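Local structure of chemosensory protein (Mamestra brassicae, 1N8V) at residues A[9-13]-A[14-18]; A[21-24]-A[25-29]; A[67-70]-A[71-75]; A[78-81]-A[82-86]. The protein binds long-chain lipid-like ligands such as bromo-dodecanol inside an all-helical shell and probably carries hydrophobic chemical signals. All coordinates share one frame; numbering follows the deposited sequence.

How the contacts relate
All four contacts of this all-helical fold are local, three within a helix and one at a helix start, and they follow one another in series: contact 1 where the loop runs into helix 13-17, contact 2 on helix 20-30, contact 3 on helix 60-76 and contact 4 on helix 78-88. Contacts 3 and 4 lie closest, their centres about 11 Å apart, with Ile70 and Ile74 against Trp81. Contacts 1 and 4 are farthest, about 20 Å between centres, and do not touch. Contact 2 meets contact 1 through Tyr26 and contact 4 through Val27, while the salt bridge Asp14-Arg68 ties contact 1 to contact 3. Each contact supplies residues to the pockets of the bound bromo-dodecanol molecules.

Contact 1 (A[9-13]-A[14-18]); sequences DNINL and DEILA. With BDD (bromo-dodecanol), chain C.
Ile11 and Ile16 meet methyl to methyl, CD1 to CD1 at 3.4 Å, tighter than usual for two carbons, with their side chains crossing at about a right angle. Ile11 presents its other branch to the ligand: CG2 lies 3.4 Å from C1 of bromo-dodecanol (chain C). CG1 stands anti to the backbone N (chi1 -175°), and this sends the CD1 end to Ile16 while CG2 faces the alcohol end of the ligand. Farther along the chain of the ligand, Leu13 CD2 packs 3.8 Å from C6. The hydroxyl O1 makes a weak hydrogen bond to Asp9 OD1, an oxygen that also accepts from Gln62.

Behind this apolar shell, Asn12 is the N-cap of helix 13-17. Its OD1 accepts from Glu15 N at 3.0 Å, the donor standing 41° out of the carbonyl plane, and the first turn closes with Leu17 N donating to Leu13 O at 3.0 Å. A water bridges Asn12 ND2, from which it accepts, and Asp14 OD2, to which it donates. The carboxylate plane of Glu15 is turned 83° from the Asn12 amide plane, with OE1 3.3 Å from Asn12 CB.

Outward from the cap, Asp14 forms a salt bridge with Arg68 of helix 60-76, Leu17 packs on Arg68 and His72 of the same helix, and Ile11 and Ile16 close on Tyr26 of helix 20-30.

Contact 2 (A[21-24]-A[25-29]); sequences RLLV and AYVNC. With BDD (bromo-dodecanol), chain C.
Helix 20-30 forms part of the wall of a bromo-dodecanol pocket, and two of its residues, Leu23 and Tyr26, reach the ligand of chain C from successive turns. The phenol ring of Tyr26 lies flat against the alkyl chain: C7 of the ligand sits 3.7 Å above the ring plane, over its centre, and CD1 is the ring atom nearest to it. Leu22 O approaches the same ring obliquely, 3.3 Å from Tyr26 CD2, and also takes a weak bond from Tyr26 N.

Leu23 works at the far end of the ligand. With CG anti to its own amide nitrogen (chi1 174°), the side chain brings CD1 within 3.8 Å of C11, near the bromine end. The same CD1 touches Val27 CG2 at 4.1 Å, one turn on, where the two side chains meet at a slant. Beneath them Val27 N donates to Leu23 O at 2.9 Å, the donor nearly in line with the carbonyl bond. On another side of the helix Val24 and Asn28 run side by side, pointing the same way, joined by the bond from Asn28 N to Val24 O at 2.8 Å.

Beyond the helix, Val27 packs on Ile80 and Glu83 of helix 78-88, and Cys29 forms a disulfide with Cys36.

Apart from the aromatic face, the ligand meets saturated carbon here and no hydrogen bond from these residues holds it, which is consistent with grip by dispersion and shape rather than by polar recognition of the chain.

Contact 3 (A[67-70]-A[71-75]); sequences YRVI and EHLIK
Tyr67 and Glu71, one turn apart, meet through ring face and aliphatic stem. Glu71 CB lies over the face of the phenol ring, 4.2 Å from its centroid and 24° off the normal, a CH-pi contact offset toward the rim. Beyond CB the extended chain passes over the hydroxyl end of the ring, and the carboxylate finishes tilted only 22° from the ring plane, its carbon CD 3.8 Å from Tyr67 OH. An alanine in place of Tyr67 would take this face away and is likely to leave the Glu71 stem uncovered and its carboxylate freer to swing.

One carboxylate oxygen has a clear partner: water 2 donates to Glu71 OE1 at 3.0 Å. The same water donates to Arg68 O at 2.8 Å and accepts from Arg68 NH1, lying in the guanidinium plane at its edge. Arg68 bends back at chi2 (79°), so that NH1 reaches the water above its own carbonyl. NE is taken by a salt bridge to Asp14 of helix 13-17, and NH2 is hydrogen-bonded elsewhere too. Arg68 O thus has two donors, the water and His72 N.

These residues belong to helix 60-76, which packs against helices 13-17, 78-88 and 95-102 of the all-helical fold; its backbone donors from Glu71 to Ile74 are each satisfied four residues back, Ile74 N to Ile70 O measuring 2.9 Å. On its buried side, Val69 CG1 lies 4.0 Å from Leu73 CD1, the two side chains parallel, and Ile70 CG2 touches Ile74 CD1 at 3.6 Å. Val69 and Ile70 also touch bound bromo-dodecanol.

Contact 4 (A[78-81]-A[82-86]); sequences IEIW and RELTA. With BDD (bromo-dodecanol), chain E.
Four successive i to i+4 backbone bonds run from Arg82 N to Ile78 O through to Thr85 N to Trp81 O, the last 2.9 Å long and almost straight (N-H...O 176°). This is regular alpha-helix, part of helix 78-88, one face of which lines the bromo-dodecanol pockets of this all-helical fold.

Thr85 CB sits over the six-membered ring of Trp81, 4.1 Å from its centroid and 9° off the normal, a CH-pi contact displaced toward the rim of the indole. Bromo-dodecanol (chain E) approaches the ring obliquely, C2 lying 3.8 Å from Trp81 CZ3, and the indole NE1 donates to Glu99. A serine in place of Trp81 would probably open a gap beside Thr85, the ligand and Ile70, and leave Glu99 without that donor.

Elsewhere Ile80 CG2 packs on Leu84 CD1 at 3.7 Å, side by side, beside Leu73 of helix 60-76. The extended arm of Arg82 lies along Ile78, whose CG2 covers one guanidinium face, while Glu83 forms a salt bridge with Arg33.

At the alcohol end, which is hydrogen-bonded to Asp89, Thr85 OG1 stands anti to the backbone N (chi1 -168°) and lies 2.7 Å from O1 of bromo-dodecanol.

Contact 1 (A[9-13]-A[14-18])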
loop_
_atom_site.group_PDB
_atom_site.type_symbol
_atom_site.label_atom_id
_atom_site.label_comp_id
_atom_site.label_asym_id
_atom_site.label_seq_id
_atom_site.Cartn_x
_atom_site.Cartn_y
_atom_site.Cartn_z
ATOM N N ASP A 9 -10.416 5.347 -7.238
ATOM C CA ASP A 9 -10.498 5.912 -5.878
ATOM C C ASP A 9 -11.768 5.626 -5.083
ATOM O O ASP A 9 -11.798 5.898 -3.872
ATOM C CB ASP A 9 -10.216 7.413 -5.906
ATOM C CG ASP A 9 -8.746 7.744 -5.975
ATOM O OD1 ASP A 9 -7.918 6.841 -6.226
ATOM O OD2 ASP A 9 -8.339 8.920 -5.851
ATOM N N ASN A 10 -12.791 5.044 -5.703
ATOM C CA ASN A 10 -14.000 4.656 -4.973
ATOM C C ASN A 10 -13.987 3.201 -4.521
ATOM O O ASN A 10 -14.959 2.717 -3.931
ATOM C CB ASN A 10 -15.249 4.951 -5.792
ATOM C CG ASN A 10 -15.628 6.424 -5.765
ATOM O OD1 ASN A 10 -16.087 6.976 -6.763
ATOM N ND2 ASN A 10 -15.394 7.082 -4.629
ATOM N N ILE A 11 -12.892 2.494 -4.753
ATOM C CA ILE A 11 -12.788 1.113 -4.266
ATOM C C ILE A 11 -12.861 1.133 -2.726
ATOM O O ILE A 11 -12.213 1.958 -2.091
ATOM C CB ILE A 11 -11.478 0.492 -4.743
ATOM C CG1 ILE A 11 -11.412 -0.979 -4.349
ATOM C CG2 ILE A 11 -10.305 1.246 -4.168
ATOM C CD1 ILE A 11 -10.173 -1.668 -4.827
ATOM N N ASN A 12 -13.645 0.234 -2.136
ATOM C CA ASN A 12 -13.791 0.181 -0.685
ATOM C C ASN A 12 -12.630 -0.588 -0.061
ATOM O O ASN A 12 -12.535 -1.809 -0.170
ATOM C CB ASN A 12 -15.157 -0.417 -0.261
ATOM C CG ASN A 12 -15.432 -0.226 1.230
ATOM O OD1 ASN A 12 -14.597 -0.565 2.052
ATOM N ND2 ASN A 12 -16.600 0.336 1.576
ATOM N N LEU A 13 -11.737 0.167 0.575
ATOM C CA LEU A 13 -10.566 -0.420 1.201
ATOM C C LEU A 13 -10.927 -1.230 2.441
ATOM O O LEU A 13 -10.255 -2.199 2.762
ATOM C CB LEU A 13 -9.531 0.653 1.569
ATOM C CG LEU A 13 -8.926 1.374 0.368
ATOM C CD1 LEU A 13 -8.000 2.467 0.862
ATOM C CD2 LEU A 13 -8.153 0.430 -0.509
ATOM N N ASP A 14 -11.996 -0.842 3.141
ATOM C CA ASP A 14 -12.395 -1.565 4.348
ATOM C C ASP A 14 -12.776 -3.017 4.034
ATOM O O ASP A 14 -12.463 -3.932 4.805
ATOM C CB ASP A 14 -13.562 -0.840 5.055
ATOM C CG ASP A 14 -13.166 0.505 5.648
ATOM O OD1 ASP A 14 -12.025 0.690 6.110
ATOM O OD2 ASP A 14 -13.966 1.479 5.709
ATOM N N GLU A 15 -13.455 -3.230 2.910
ATOM C CA GLU A 15 -13.863 -4.570 2.494
ATOM C C GLU A 15 -12.630 -5.437 2.163
ATOM O O GLU A 15 -12.569 -6.621 2.502
ATOM C CB GLU A 15 -14.838 -4.501 1.306
ATOM C CG GLU A 15 -16.245 -4.053 1.656
ATOM C CD GLU A 15 -17.162 -4.013 0.448
ATOM O OE1 GLU A 15 -17.093 -3.046 -0.328
ATOM O OE2 GLU A 15 -17.958 -4.948 0.271
ATOM N N ILE A 16 -11.630 -4.847 1.514
ATOM C CA ILE A 16 -10.415 -5.558 1.181
ATOM C C ILE A 16 -9.669 -5.962 2.450
ATOM O O ILE A 16 -9.200 -7.103 2.586
ATOM C CB ILE A 16 -9.505 -4.685 0.270
ATOM C CG1 ILE A 16 -10.140 -4.546 -1.122
ATOM C CG2 ILE A 16 -8.130 -5.264 0.208
ATOM C CD1 ILE A 16 -9.515 -3.453 -1.980
ATOM N N LEU A 17 -9.524 -5.015 3.368
ATOM C CA LEU A 17 -8.779 -5.288 4.592
ATOM C C LEU A 17 -9.448 -6.315 5.489
ATOM O O LEU A 17 -8.759 -7.008 6.241
ATOM C CB LEU A 17 -8.459 -3.980 5.338
ATOM C CG LEU A 17 -7.575 -2.993 4.572
ATOM C CD1 LEU A 17 -7.508 -1.632 5.305
ATOM C CD2 LEU A 17 -6.175 -3.532 4.346
ATOM N N ALA A 18 -10.773 -6.459 5.369
ATOM C CA ALA A 18 -11.519 -7.430 6.180
ATOM C C ALA A 18 -11.590 -8.851 5.582
ATOM O O ALA A 18 -12.139 -9.768 6.208
ATOM C CB ALA A 18 -12.918 -6.894 6.440
HETATM O O1 BDD C . -7.437 4.645 -3.644
HETATM C C1 BDD C . -7.532 3.269 -3.982
HETATM C C2 BDD C . -6.710 2.988 -5.237
HETATM C C3 BDD C . -5.869 1.730 -5.067
HETATM C C4 BDD C . -6.656 0.469 -5.392
HETATM C C5 BDD C . -5.922 -0.764 -4.874
HETATM C C6 BDD C . -6.256 -1.059 -3.409
HETATM C C7 BDD C . -5.307 -2.078 -2.781
HETATM C C8 BDD C . -5.287 -1.982 -1.255
HETATM C C9 BDD C . -4.534 -3.158 -0.642
HETATM C C10 BDD C . -3.026 -2.944 -0.653
HETATM C C11 BDD C . -2.277 -4.057 0.056
HETATM C C12 BDD C . -0.774 -3.791 0.117
HETATM BR BR BDD C . -0.052 -4.160 -1.292
HETATM O O HOH W 1 -16.588 1.194 4.661
#

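Contact 2 (A[21-24]-A[25-29])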
loop_
_atom_site.group_PDB
_atom_site.type_symbol
_atom_site.label_atom_id
_atom_site.label_comp_id
_atom_site.label_asym_id
_atom_site.label_seq_id
_atom_site.Cartn_x
_atom_site.Cartn_y
_atom_site.Cartn_z
ATOM N N ARG A 21 -8.359 -13.239 1.660
ATOM C CA ARG A 21 -8.166 -13.636 0.269
ATOM C C ARG A 21 -8.019 -12.407 -0.642
ATOM O O ARG A 21 -7.177 -12.395 -1.542
ATOM C CB ARG A 21 -9.308 -14.528 -0.224
ATOM C CG ARG A 21 -9.492 -15.809 0.577
ATOM C CD ARG A 21 -8.557 -16.958 0.183
ATOM N NE ARG A 21 -7.169 -16.789 0.600
ATOM C CZ ARG A 21 -6.708 -16.791 1.852
ATOM N NH1 ARG A 21 -5.406 -16.642 2.077
ATOM N NH2 ARG A 21 -7.529 -16.946 2.887
ATOM N N LEU A 22 -8.819 -11.372 -0.418
ATOM C CA LEU A 22 -8.744 -10.184 -1.264
ATOM C C LEU A 22 -7.446 -9.429 -0.994
ATOM O O LEU A 22 -6.761 -8.977 -1.910
ATOM C CB LEU A 22 -9.934 -9.273 -1.009
ATOM C CG LEU A 22 -11.363 -9.791 -1.240
ATOM C CD1 LEU A 22 -12.393 -8.701 -1.009
ATOM C CD2 LEU A 22 -11.461 -10.341 -2.613
ATOM N N LEU A 23 -7.088 -9.298 0.273
ATOM C CA LEU A 23 -5.874 -8.587 0.636
ATOM C C LEU A 23 -4.618 -9.288 0.070
ATOM O O LEU A 23 -3.730 -8.642 -0.524
ATOM C CB LEU A 23 -5.831 -8.453 2.156
ATOM C CG LEU A 23 -4.560 -7.848 2.737
ATOM C CD1 LEU A 23 -4.255 -6.460 2.156
ATOM C CD2 LEU A 23 -4.653 -7.812 4.279
ATOM N N VAL A 24 -4.542 -10.617 0.229
ATOM C CA VAL A 24 -3.369 -11.361 -0.238
ATOM C C VAL A 24 -3.187 -11.273 -1.753
ATOM O O VAL A 24 -2.068 -11.244 -2.243
ATOM C CB VAL A 24 -3.404 -12.842 0.243
ATOM C CG1 VAL A 24 -2.420 -13.721 -0.524
ATOM C CG2 VAL A 24 -3.159 -12.911 1.745
ATOM N N ALA A 25 -4.280 -11.207 -2.498
ATOM C CA ALA A 25 -4.168 -11.059 -3.940
ATOM C C ALA A 25 -3.433 -9.762 -4.276
ATOM O O ALA A 25 -2.576 -9.765 -5.159
ATOM C CB ALA A 25 -5.527 -11.072 -4.601
ATOM N N TYR A 26 -3.760 -8.649 -3.595
ATOM C CA TYR A 26 -3.063 -7.397 -3.864
ATOM C C TYR A 26 -1.616 -7.456 -3.373
ATOM O O TYR A 26 -0.693 -7.019 -4.057
ATOM C CB TYR A 26 -3.757 -6.208 -3.190
ATOM C CG TYR A 26 -5.049 -5.799 -3.809
ATOM C CD1 TYR A 26 -5.068 -5.164 -5.042
ATOM C CD2 TYR A 26 -6.251 -6.017 -3.170
ATOM C CE1 TYR A 26 -6.292 -4.763 -5.613
ATOM C CE2 TYR A 26 -7.450 -5.647 -3.726
ATOM C CZ TYR A 26 -7.467 -5.010 -4.940
ATOM O OH TYR A 26 -8.689 -4.633 -5.498
ATOM N N VAL A 27 -1.398 -8.055 -2.206
ATOM C CA VAL A 27 -0.044 -8.167 -1.691
ATOM C C VAL A 27 0.877 -8.994 -2.621
ATOM O O VAL A 27 1.994 -8.577 -2.937
ATOM C CB VAL A 27 -0.017 -8.781 -0.277
ATOM C CG1 VAL A 27 1.404 -9.018 0.149
ATOM C CG2 VAL A 27 -0.725 -7.869 0.686
ATOM N N ASN A 28 0.394 -10.149 -3.079
ATOM C CA ASN A 28 1.205 -10.972 -3.982
ATOM C C ASN A 28 1.497 -10.270 -5.302
ATOM O O ASN A 28 2.582 -10.415 -5.873
ATOM C CB ASN A 28 0.542 -12.335 -4.208
ATOM C CG ASN A 28 0.533 -13.220 -2.958
ATOM O OD1 ASN A 28 -0.298 -14.163 -2.839
ATOM N ND2 ASN A 28 1.413 -12.942 -2.038
ATOM N N CYS A 29 0.539 -9.476 -5.777
ATOM C CA CYS A 29 0.760 -8.707 -7.001
ATOM C C CYS A 29 1.887 -7.677 -6.798
ATOM O O CYS A 29 2.847 -7.587 -7.583
ATOM C CB CYS A 29 -0.525 -7.982 -7.404
ATOM S SG CYS A 29 -0.364 -6.539 -8.515
HETATM O O1 BDD C . -7.437 4.645 -3.644
HETATM C C1 BDD C . -7.532 3.269 -3.982
HETATM C C2 BDD C . -6.710 2.988 -5.237
HETATM C C3 BDD C . -5.869 1.730 -5.067
HETATM C C4 BDD C . -6.656 0.469 -5.392
HETATM C C5 BDD C . -5.922 -0.764 -4.874
HETATM C C6 BDD C . -6.256 -1.059 -3.409
HETATM C C7 BDD C . -5.307 -2.078 -2.781
HETATM C C8 BDD C . -5.287 -1.982 -1.255
HETATM C C9 BDD C . -4.534 -3.158 -0.642
HETATM C C10 BDD C . -3.026 -2.944 -0.653
HETATM C C11 BDD C . -2.277 -4.057 0.056
HETATM C C12 BDD C . -0.774 -3.791 0.117
HETATM BR BR BDD C . -0.052 -4.160 -1.292
#

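Contact 3 (A[67-70]-A[71-75])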
loop_
_atom_site.group_PDB
_atom_site.type_symbol
_atom_site.label_atom_id
_atom_site.label_comp_id
_atom_site.label_asym_id
_atom_site.label_seq_id
_atom_site.Cartn_x
_atom_site.Cartn_y
_atom_site.Cartn_z
ATOM N N TYR A 67 -2.641 5.488 4.388
ATOM C CA TYR A 67 -2.486 5.394 5.834
ATOM C C TYR A 67 -3.392 4.337 6.443
ATOM O O TYR A 67 -2.983 3.630 7.356
ATOM C CB TYR A 67 -2.679 6.713 6.577
ATOM C CG TYR A 67 -2.384 6.472 8.033
ATOM C CD1 TYR A 67 -1.124 6.003 8.434
ATOM C CD2 TYR A 67 -3.381 6.556 8.980
ATOM C CE1 TYR A 67 -0.863 5.709 9.747
ATOM C CE2 TYR A 67 -3.123 6.269 10.300
ATOM C CZ TYR A 67 -1.861 5.865 10.686
ATOM O OH TYR A 67 -1.637 5.572 12.020
ATOM N N ARG A 68 -4.630 4.221 5.968
ATOM C CA ARG A 68 -5.515 3.186 6.448
ATOM C C ARG A 68 -4.928 1.776 6.247
ATOM O O ARG A 68 -4.910 0.942 7.159
ATOM C CB ARG A 68 -6.858 3.337 5.736
ATOM C CG ARG A 68 -7.835 2.231 5.982
ATOM C CD ARG A 68 -8.562 2.309 7.289
ATOM N NE ARG A 68 -9.560 1.252 7.307
ATOM C CZ ARG A 68 -9.395 0.069 7.887
ATOM N NH1 ARG A 68 -8.309 -0.234 8.586
ATOM N NH2 ARG A 68 -10.356 -0.821 7.799
ATOM N N VAL A 69 -4.426 1.515 5.046
ATOM C CA VAL A 69 -3.849 0.213 4.726
ATOM C C VAL A 69 -2.585 -0.037 5.541
ATOM O O VAL A 69 -2.416 -1.101 6.143
ATOM C CB VAL A 69 -3.544 0.085 3.216
ATOM C CG1 VAL A 69 -2.702 -1.153 2.956
ATOM C CG2 VAL A 69 -4.831 0.046 2.401
ATOM N N ILE A 70 -1.718 0.965 5.600
ATOM C CA ILE A 70 -0.451 0.809 6.306
ATOM C C ILE A 70 -0.662 0.557 7.801
ATOM O O ILE A 70 -0.042 -0.337 8.382
ATOM C CB ILE A 70 0.467 2.023 6.036
ATOM C CG1 ILE A 70 0.974 1.968 4.602
ATOM C CG2 ILE A 70 1.635 2.063 7.018
ATOM C CD1 ILE A 70 1.642 3.246 4.139
ATOM N N GLU A 71 -1.576 1.304 8.429
ATOM C CA GLU A 71 -1.851 1.104 9.856
ATOM C C GLU A 71 -2.381 -0.314 10.093
ATOM O O GLU A 71 -1.989 -0.990 11.063
ATOM C CB GLU A 71 -2.862 2.136 10.383
ATOM C CG GLU A 71 -3.058 1.995 11.891
ATOM C CD GLU A 71 -4.225 2.777 12.455
ATOM O OE1 GLU A 71 -5.114 3.166 11.680
ATOM O OE2 GLU A 71 -4.258 2.948 13.698
ATOM N N HIS A 72 -3.282 -0.789 9.233
ATOM C CA HIS A 72 -3.810 -2.140 9.366
ATOM C C HIS A 72 -2.699 -3.185 9.280
ATOM O O HIS A 72 -2.661 -4.136 10.057
ATOM C CB HIS A 72 -4.850 -2.437 8.272
ATOM C CG HIS A 72 -5.391 -3.830 8.349
ATOM N ND1 HIS A 72 -4.906 -4.895 7.618
ATOM C CD2 HIS A 72 -6.362 -4.335 9.145
ATOM C CE1 HIS A 72 -5.564 -5.994 7.958
ATOM N NE2 HIS A 72 -6.466 -5.674 8.867
ATOM N N LEU A 73 -1.797 -3.035 8.311
ATOM C CA LEU A 73 -0.706 -4.003 8.167
ATOM C C LEU A 73 0.232 -3.997 9.355
ATOM O O LEU A 73 0.608 -5.055 9.858
ATOM C CB LEU A 73 0.081 -3.742 6.883
ATOM C CG LEU A 73 -0.700 -3.845 5.567
ATOM C CD1 LEU A 73 0.208 -3.421 4.409
ATOM C CD2 LEU A 73 -1.274 -5.256 5.363
ATOM N N ILE A 74 0.626 -2.810 9.816
ATOM C CA ILE A 74 1.532 -2.699 10.950
ATOM C C ILE A 74 0.946 -3.329 12.205
ATOM O O ILE A 74 1.670 -3.978 12.974
ATOM C CB ILE A 74 1.890 -1.216 11.197
ATOM C CG1 ILE A 74 2.752 -0.666 10.060
ATOM C CG2 ILE A 74 2.578 -1.062 12.558
ATOM C CD1 ILE A 74 2.984 0.824 10.130
ATOM N N LYS A 75 -0.358 -3.166 12.411
ATOM C CA LYS A 75 -1.006 -3.734 13.595
ATOM C C LYS A 75 -1.365 -5.220 13.465
ATOM O O LYS A 75 -1.158 -5.995 14.401
ATOM C CB LYS A 75 -2.280 -2.973 13.916
ATOM C CG LYS A 75 -2.059 -1.560 14.340
ATOM C CD LYS A 75 -3.378 -0.953 14.763
ATOM C CE LYS A 75 -3.229 0.414 15.310
ATOM N NZ LYS A 75 -2.184 0.432 16.373
HETATM O O HOH W 2 -6.225 1.311 9.570
#

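Contact 4 (A[78-81]-A[82-86])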
loop_
_atom_site.group_PDB
_atom_site.type_symbol
_atom_site.label_atom_id
_atom_site.label_comp_id
_atom_site.label_asym_id
_atom_site.label_seq_id
_atom_site.Cartn_x
_atom_site.Cartn_y
_atom_site.Cartn_z
ATOM N N ILE A 78 1.941 -8.048 10.442
ATOM C CA ILE A 78 3.327 -7.607 10.580
ATOM C C ILE A 78 4.275 -8.164 9.516
ATOM O O ILE A 78 5.090 -7.436 8.982
ATOM C CB ILE A 78 3.829 -7.964 11.976
ATOM C CG1 ILE A 78 2.981 -7.247 13.035
ATOM C CG2 ILE A 78 5.314 -7.625 12.113
ATOM C CD1 ILE A 78 3.280 -7.691 14.448
ATOM N N GLU A 79 4.158 -9.446 9.194
ATOM C CA GLU A 79 5.011 -10.057 8.189
ATOM C C GLU A 79 4.821 -9.410 6.809
ATOM O O GLU A 79 5.783 -9.227 6.070
ATOM C CB GLU A 79 4.720 -11.559 8.112
ATOM C CG GLU A 79 4.940 -12.330 9.398
ATOM C CD GLU A 79 3.808 -12.197 10.407
ATOM O OE1 GLU A 79 2.643 -11.858 10.046
ATOM O OE2 GLU A 79 4.088 -12.442 11.601
ATOM N N ILE A 80 3.575 -9.086 6.463
ATOM C CA ILE A 80 3.289 -8.426 5.178
ATOM C C ILE A 80 3.893 -7.008 5.189
ATOM O O ILE A 80 4.570 -6.612 4.257
ATOM C CB ILE A 80 1.783 -8.406 4.894
ATOM C CG1 ILE A 80 1.269 -9.827 4.596
ATOM C CG2 ILE A 80 1.472 -7.433 3.756
ATOM C CD1 ILE A 80 -0.227 -9.908 4.443
ATOM N N TRP A 81 3.660 -6.261 6.262
ATOM C CA TRP A 81 4.273 -4.933 6.385
ATOM C C TRP A 81 5.784 -5.008 6.210
ATOM O O TRP A 81 6.363 -4.253 5.427
ATOM C CB TRP A 81 3.954 -4.305 7.744
ATOM C CG TRP A 81 4.776 -3.085 8.093
ATOM C CD1 TRP A 81 5.642 -2.982 9.130
ATOM C CD2 TRP A 81 4.849 -1.817 7.398
ATOM N NE1 TRP A 81 6.218 -1.731 9.162
ATOM C CE2 TRP A 81 5.745 -0.994 8.110
ATOM C CE3 TRP A 81 4.207 -1.271 6.283
ATOM C CZ2 TRP A 81 6.025 0.317 7.721
ATOM C CZ3 TRP A 81 4.520 0.007 5.898
ATOM C CH2 TRP A 81 5.399 0.790 6.610
ATOM N N ARG A 82 6.415 -5.941 6.905
ATOM C CA ARG A 82 7.863 -6.014 6.816
ATOM C C ARG A 82 8.401 -6.317 5.413
ATOM O O ARG A 82 9.426 -5.738 4.999
ATOM C CB ARG A 82 8.409 -6.949 7.867
ATOM C CG ARG A 82 8.274 -6.264 9.193
ATOM C CD ARG A 82 8.824 -7.052 10.286
ATOM N NE ARG A 82 8.767 -6.324 11.537
ATOM C CZ ARG A 82 9.416 -6.686 12.622
ATOM N NH1 ARG A 82 9.300 -5.969 13.725
ATOM N NH2 ARG A 82 10.199 -7.748 12.592
ATOM N N GLU A 83 7.745 -7.213 4.693
ATOM C CA GLU A 83 8.240 -7.539 3.372
ATOM C C GLU A 83 8.004 -6.396 2.415
ATOM O O GLU A 83 8.843 -6.133 1.534
ATOM C CB GLU A 83 7.660 -8.856 2.822
ATOM C CG GLU A 83 6.193 -8.848 2.481
ATOM C CD GLU A 83 5.721 -10.206 2.018
ATOM O OE1 GLU A 83 6.597 -11.017 1.635
ATOM O OE2 GLU A 83 4.510 -10.464 2.030
ATOM N N LEU A 84 6.895 -5.665 2.577
ATOM C CA LEU A 84 6.608 -4.544 1.686
ATOM C C LEU A 84 7.558 -3.373 1.909
ATOM O O LEU A 84 8.089 -2.798 0.974
ATOM C CB LEU A 84 5.156 -4.083 1.862
ATOM C CG LEU A 84 4.094 -4.965 1.228
ATOM C CD1 LEU A 84 2.722 -4.574 1.740
ATOM C CD2 LEU A 84 4.122 -4.830 -0.264
ATOM N N THR A 85 7.745 -2.986 3.165
ATOM C CA THR A 85 8.654 -1.860 3.437
ATOM C C THR A 85 10.107 -2.228 3.055
ATOM O O THR A 85 10.843 -1.397 2.536
ATOM C CB THR A 85 8.480 -1.328 4.867
ATOM O OG1 THR A 85 9.172 -0.067 5.016
ATOM C CG2 THR A 85 9.042 -2.291 5.909
ATOM N N ALA A 86 10.506 -3.476 3.262
ATOM C CA ALA A 86 11.843 -3.895 2.863
ATOM C C ALA A 86 12.054 -3.842 1.346
ATOM O O ALA A 86 13.141 -3.474 0.887
ATOM C CB ALA A 86 12.190 -5.289 3.401
HETATM O O1 BDD E . 8.123 2.308 4.357
HETATM C C1 BDD E . 6.992 2.613 3.538
HETATM C C2 BDD E . 6.430 1.337 2.899
HETATM C C3 BDD E . 5.088 1.636 2.235
HETATM C C4 BDD E . 4.397 0.396 1.662
HETATM C C5 BDD E . 2.877 0.502 1.834
HETATM C C6 BDD E . 2.102 0.286 0.546
HETATM C C7 BDD E . 0.588 0.398 0.756
HETATM C C8 BDD E . -0.056 1.348 -0.229
HETATM C C9 BDD E . -1.572 1.217 -0.248
HETATM C C10 BDD E . -2.210 2.188 -1.245
HETATM C C11 BDD E . -3.644 2.616 -0.916
HETATM C C12 BDD E . -4.076 3.985 -1.534
HETATM BR BR BDD E . -5.636 3.848 -1.928
#